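Local coordinates for protein alanine dehydrogenase (Archaeoglobus fulgidus, PDB 1OMO) that catalyses the NAD-dependent oxidative deamination of alanine to pyruvate, and the reverse reductive amination, as a homodimer, at residues Glu26-Gln37 / Met54-Ala62. Numbering follows the deposited sequence.
Sequences EAFRLYALGKAQ and MPAHLMGYA
Leu58 packs against Ala27 and Ala36 on the tight side of the contact. Leu58 CD1 lies 3.7 Å from Ala27 CA and also touches its CB. Leu58 CB meets Ala36 CB at 3.6 Å. With chi1 at 82°, Leu58 CG stands between its own backbone N and carbonyl carbon, and CD1 is carried to the helix. Met59 extends its chain across the helix surface. Met59 CG touches Leu30 CD1, and Met59 CE reaches Glu26 CG at 3.6 Å and also packs by the backbone N of Ala27. The solvent side is at Lys35, whose side chain leads away. There a water donates to Lys35 O and accepts from Met59 N. Gln37 and His57 form a single antiparallel hydrogen-bonded pair. Gln37 N bonds to His57 O at 2.8 Å, and His57 N returns a bond to Gln37 O. Both are covered in part by the second subunit, where Phe46 meets the His57 ring edge-to-face. Gly34 is the C-prime residue of a Schellman motif that ends helix 17-32. Leu58 to Tyr61 form the type I' turn of the hairpin of strands 50-58 and 61-69. The helix end packs on this hairpin, and the loop after it pairs with the end of strand 50-58 in the mixed sheet of this two-domain, mu-crystallin-like fold.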
loop_
_atom_site.group_PDB
_atom_site.type_symbol
_atom_site.label_atom_id
_atom_site.label_comp_id
_atom_site.label_asym_id
_atom_site.label_seq_id
_atom_site.Cartn_x
_atom_site.Cartn_y
_atom_site.Cartn_z
ATOM N N GLU A 26 2.392 22.820 5.007
ATOM C CA GLU A 26 1.625 22.974 3.753
ATOM C C GLU A 26 0.793 21.704 3.489
ATOM O O GLU A 26 -0.341 21.771 3.034
ATOM C CB GLU A 26 2.594 23.296 2.600
ATOM C CG GLU A 26 1.965 23.485 1.241
ATOM C CD GLU A 26 0.960 24.641 1.157
ATOM O OE1 GLU A 26 0.487 24.905 0.034
ATOM O OE2 GLU A 26 0.643 25.293 2.182
ATOM N N ALA A 27 1.356 20.540 3.803
ATOM C CA ALA A 27 0.636 19.284 3.629
ATOM C C ALA A 27 -0.632 19.331 4.451
ATOM O O ALA A 27 -1.691 18.985 3.961
ATOM C CB ALA A 27 1.491 18.103 4.092
ATOM N N PHE A 28 -0.542 19.740 5.711
ATOM C CA PHE A 28 -1.763 19.802 6.516
ATOM C C PHE A 28 -2.749 20.795 5.902
ATOM O O PHE A 28 -3.940 20.520 5.802
ATOM C CB PHE A 28 -1.489 20.252 7.951
ATOM C CG PHE A 28 -0.933 19.189 8.829
ATOM C CD1 PHE A 28 -1.474 17.903 8.814
ATOM C CD2 PHE A 28 0.141 19.456 9.655
ATOM C CE1 PHE A 28 -0.935 16.900 9.607
ATOM C CE2 PHE A 28 0.683 18.460 10.451
ATOM C CZ PHE A 28 0.142 17.178 10.421
ATOM N N ARG A 29 -2.244 21.964 5.525
ATOM C CA ARG A 29 -3.082 22.996 4.926
ATOM C C ARG A 29 -3.803 22.419 3.686
ATOM O O ARG A 29 -5.044 22.438 3.613
ATOM C CB ARG A 29 -2.202 24.197 4.569
ATOM C CG ARG A 29 -2.959 25.392 4.048
ATOM C CD ARG A 29 -2.003 26.465 3.505
ATOM N NE ARG A 29 -2.686 27.198 2.443
ATOM C CZ ARG A 29 -2.632 26.897 1.145
ATOM N NH1 ARG A 29 -1.898 25.873 0.714
ATOM N NH2 ARG A 29 -3.363 27.598 0.275
ATOM N N LEU A 30 -3.041 21.863 2.736
ATOM C CA LEU A 30 -3.652 21.278 1.529
ATOM C C LEU A 30 -4.692 20.178 1.811
ATOM O O LEU A 30 -5.771 20.188 1.229
ATOM C CB LEU A 30 -2.578 20.726 0.586
ATOM C CG LEU A 30 -1.637 21.770 -0.008
ATOM C CD1 LEU A 30 -0.472 21.098 -0.680
ATOM C CD2 LEU A 30 -2.409 22.646 -1.001
ATOM N N TYR A 31 -4.402 19.250 2.713
ATOM C CA TYR A 31 -5.365 18.186 2.965
ATOM C C TYR A 31 -6.656 18.738 3.537
ATOM O O TYR A 31 -7.731 18.283 3.197
ATOM C CB TYR A 31 -4.798 17.108 3.903
ATOM C CG TYR A 31 -5.689 15.877 3.979
ATOM C CD1 TYR A 31 -6.336 15.406 2.841
ATOM C CD2 TYR A 31 -5.847 15.161 5.156
ATOM C CE1 TYR A 31 -7.115 14.255 2.861
ATOM C CE2 TYR A 31 -6.636 13.977 5.195
ATOM C CZ TYR A 31 -7.262 13.535 4.037
ATOM O OH TYR A 31 -7.998 12.359 4.000
ATOM N N ALA A 32 -6.561 19.729 4.405
ATOM C CA ALA A 32 -7.777 20.283 4.972
ATOM C C ALA A 32 -8.582 21.035 3.886
ATOM O O ALA A 32 -9.789 21.167 4.020
ATOM C CB ALA A 32 -7.444 21.210 6.134
ATOM N N LEU A 33 -7.913 21.510 2.827
ATOM C CA LEU A 33 -8.605 22.202 1.740
ATOM C C LEU A 33 -8.974 21.238 0.592
ATOM O O LEU A 33 -9.327 21.661 -0.501
ATOM C CB LEU A 33 -7.744 23.332 1.189
ATOM C CG LEU A 33 -7.511 24.482 2.163
ATOM C CD1 LEU A 33 -6.563 25.505 1.558
ATOM C CD2 LEU A 33 -8.852 25.117 2.527
ATOM N N GLY A 34 -8.870 19.941 0.850
ATOM C CA GLY A 34 -9.204 18.962 -0.158
ATOM C C GLY A 34 -8.225 18.880 -1.311
ATOM O O GLY A 34 -8.473 18.149 -2.257
ATOM N N LYS A 35 -7.121 19.611 -1.263
ATOM C CA LYS A 35 -6.156 19.538 -2.357
ATOM C C LYS A 35 -5.101 18.424 -2.206
ATOM O O LYS A 35 -4.027 18.474 -2.802
ATOM C CB LYS A 35 -5.491 20.894 -2.547
ATOM C CG LYS A 35 -6.487 21.946 -2.989
ATOM C CD LYS A 35 -5.856 23.324 -3.086
ATOM C CE LYS A 35 -6.897 24.391 -3.406
ATOM N NZ LYS A 35 -6.189 25.651 -3.700
ATOM N N ALA A 36 -5.417 17.423 -1.395
ATOM C CA ALA A 36 -4.528 16.279 -1.196
ATOM C C ALA A 36 -5.416 15.056 -1.094
ATOM O O ALA A 36 -6.559 15.128 -0.659
ATOM C CB ALA A 36 -3.699 16.422 0.076
ATOM N N GLN A 37 -4.888 13.927 -1.506
ATOM C CA GLN A 37 -5.662 12.713 -1.459
ATOM C C GLN A 37 -4.922 11.755 -0.488
ATOM O O GLN A 37 -3.686 11.671 -0.496
ATOM C CB GLN A 37 -5.742 12.231 -2.911
ATOM C CG GLN A 37 -6.514 10.969 -3.243
ATOM C CD GLN A 37 -6.460 10.675 -4.763
ATOM O OE1 GLN A 37 -5.455 10.976 -5.445
ATOM N NE2 GLN A 37 -7.531 10.078 -5.289
ATOM N N MET A 54 1.143 3.312 3.433
ATOM C CA MET A 54 0.628 4.665 3.614
ATOM C C MET A 54 0.756 5.458 2.308
ATOM O O MET A 54 1.753 6.118 2.092
ATOM C CB MET A 54 1.417 5.361 4.740
ATOM C CG MET A 54 1.412 4.596 6.071
ATOM S SD MET A 54 2.369 5.334 7.419
ATOM C CE MET A 54 1.793 7.048 7.354
ATOM N N PRO A 55 -0.245 5.388 1.418
ATOM C CA PRO A 55 -0.176 6.124 0.140
ATOM C C PRO A 55 -0.769 7.515 0.219
ATOM O O PRO A 55 -1.657 7.754 1.012
ATOM C CB PRO A 55 -0.974 5.234 -0.815
ATOM C CG PRO A 55 -2.060 4.738 0.081
ATOM C CD PRO A 55 -1.367 4.427 1.404
ATOM N N ALA A 56 -0.277 8.428 -0.605
ATOM C CA ALA A 56 -0.791 9.797 -0.623
ATOM C C ALA A 56 -0.432 10.558 -1.893
ATOM O O ALA A 56 0.562 10.277 -2.538
ATOM C CB ALA A 56 -0.286 10.571 0.591
ATOM N N HIS A 57 -1.236 11.551 -2.220
ATOM C CA HIS A 57 -1.019 12.374 -3.385
ATOM C C HIS A 57 -1.233 13.851 -3.028
ATOM O O HIS A 57 -2.303 14.216 -2.477
ATOM C CB HIS A 57 -2.018 11.966 -4.466
ATOM C CG HIS A 57 -2.014 12.851 -5.674
ATOM N ND1 HIS A 57 -3.130 13.029 -6.463
ATOM C CD2 HIS A 57 -1.037 13.595 -6.239
ATOM C CE1 HIS A 57 -2.841 13.848 -7.456
ATOM N NE2 HIS A 57 -1.576 14.209 -7.343
ATOM N N LEU A 58 -0.222 14.681 -3.321
ATOM C CA LEU A 58 -0.298 16.142 -3.114
ATOM C C LEU A 58 0.997 16.807 -3.567
ATOM O O LEU A 58 1.999 16.131 -3.844
ATOM C CB LEU A 58 -0.543 16.512 -1.648
ATOM C CG LEU A 58 0.725 16.500 -0.789
ATOM C CD1 LEU A 58 0.469 17.152 0.597
ATOM C CD2 LEU A 58 1.178 15.054 -0.646
ATOM N N MET A 59 0.974 18.133 -3.642
ATOM C CA MET A 59 2.147 18.886 -4.036
ATOM C C MET A 59 2.751 18.398 -5.336
ATOM O O MET A 59 3.932 18.591 -5.579
ATOM C CB MET A 59 3.205 18.818 -2.931
ATOM C CG MET A 59 2.659 19.187 -1.572
ATOM S SD MET A 59 3.885 18.977 -0.315
ATOM C CE MET A 59 3.396 20.228 0.840
ATOM N N GLY A 60 1.948 17.746 -6.157
ATOM C CA GLY A 60 2.437 17.291 -7.433
ATOM C C GLY A 60 3.067 15.921 -7.508
ATOM O O GLY A 60 3.547 15.523 -8.574
ATOM N N TYR A 61 3.092 15.200 -6.394
ATOM C CA TYR A 61 3.653 13.854 -6.391
ATOM C C TYR A 61 2.709 12.839 -5.801
ATOM O O TYR A 61 1.696 13.174 -5.191
ATOM C CB TYR A 61 4.943 13.783 -5.589
ATOM C CG TYR A 61 6.088 14.503 -6.211
ATOM C CD1 TYR A 61 6.150 15.888 -6.187
ATOM C CD2 TYR A 61 7.133 13.799 -6.800
ATOM C CE1 TYR A 61 7.236 16.560 -6.731
ATOM C CE2 TYR A 61 8.233 14.459 -7.349
ATOM C CZ TYR A 61 8.281 15.843 -7.302
ATOM O OH TYR A 61 9.395 16.506 -7.754
ATOM N N ALA A 62 3.041 11.582 -6.006
ATOM C CA ALA A 62 2.247 10.520 -5.429
ATOM C C ALA A 62 3.302 9.575 -4.906
ATOM O O ALA A 62 4.435 9.597 -5.381
ATOM C CB ALA A 62 1.378 9.849 -6.483
HETATM O O HOH W 1 -1.640 19.077 -3.944
#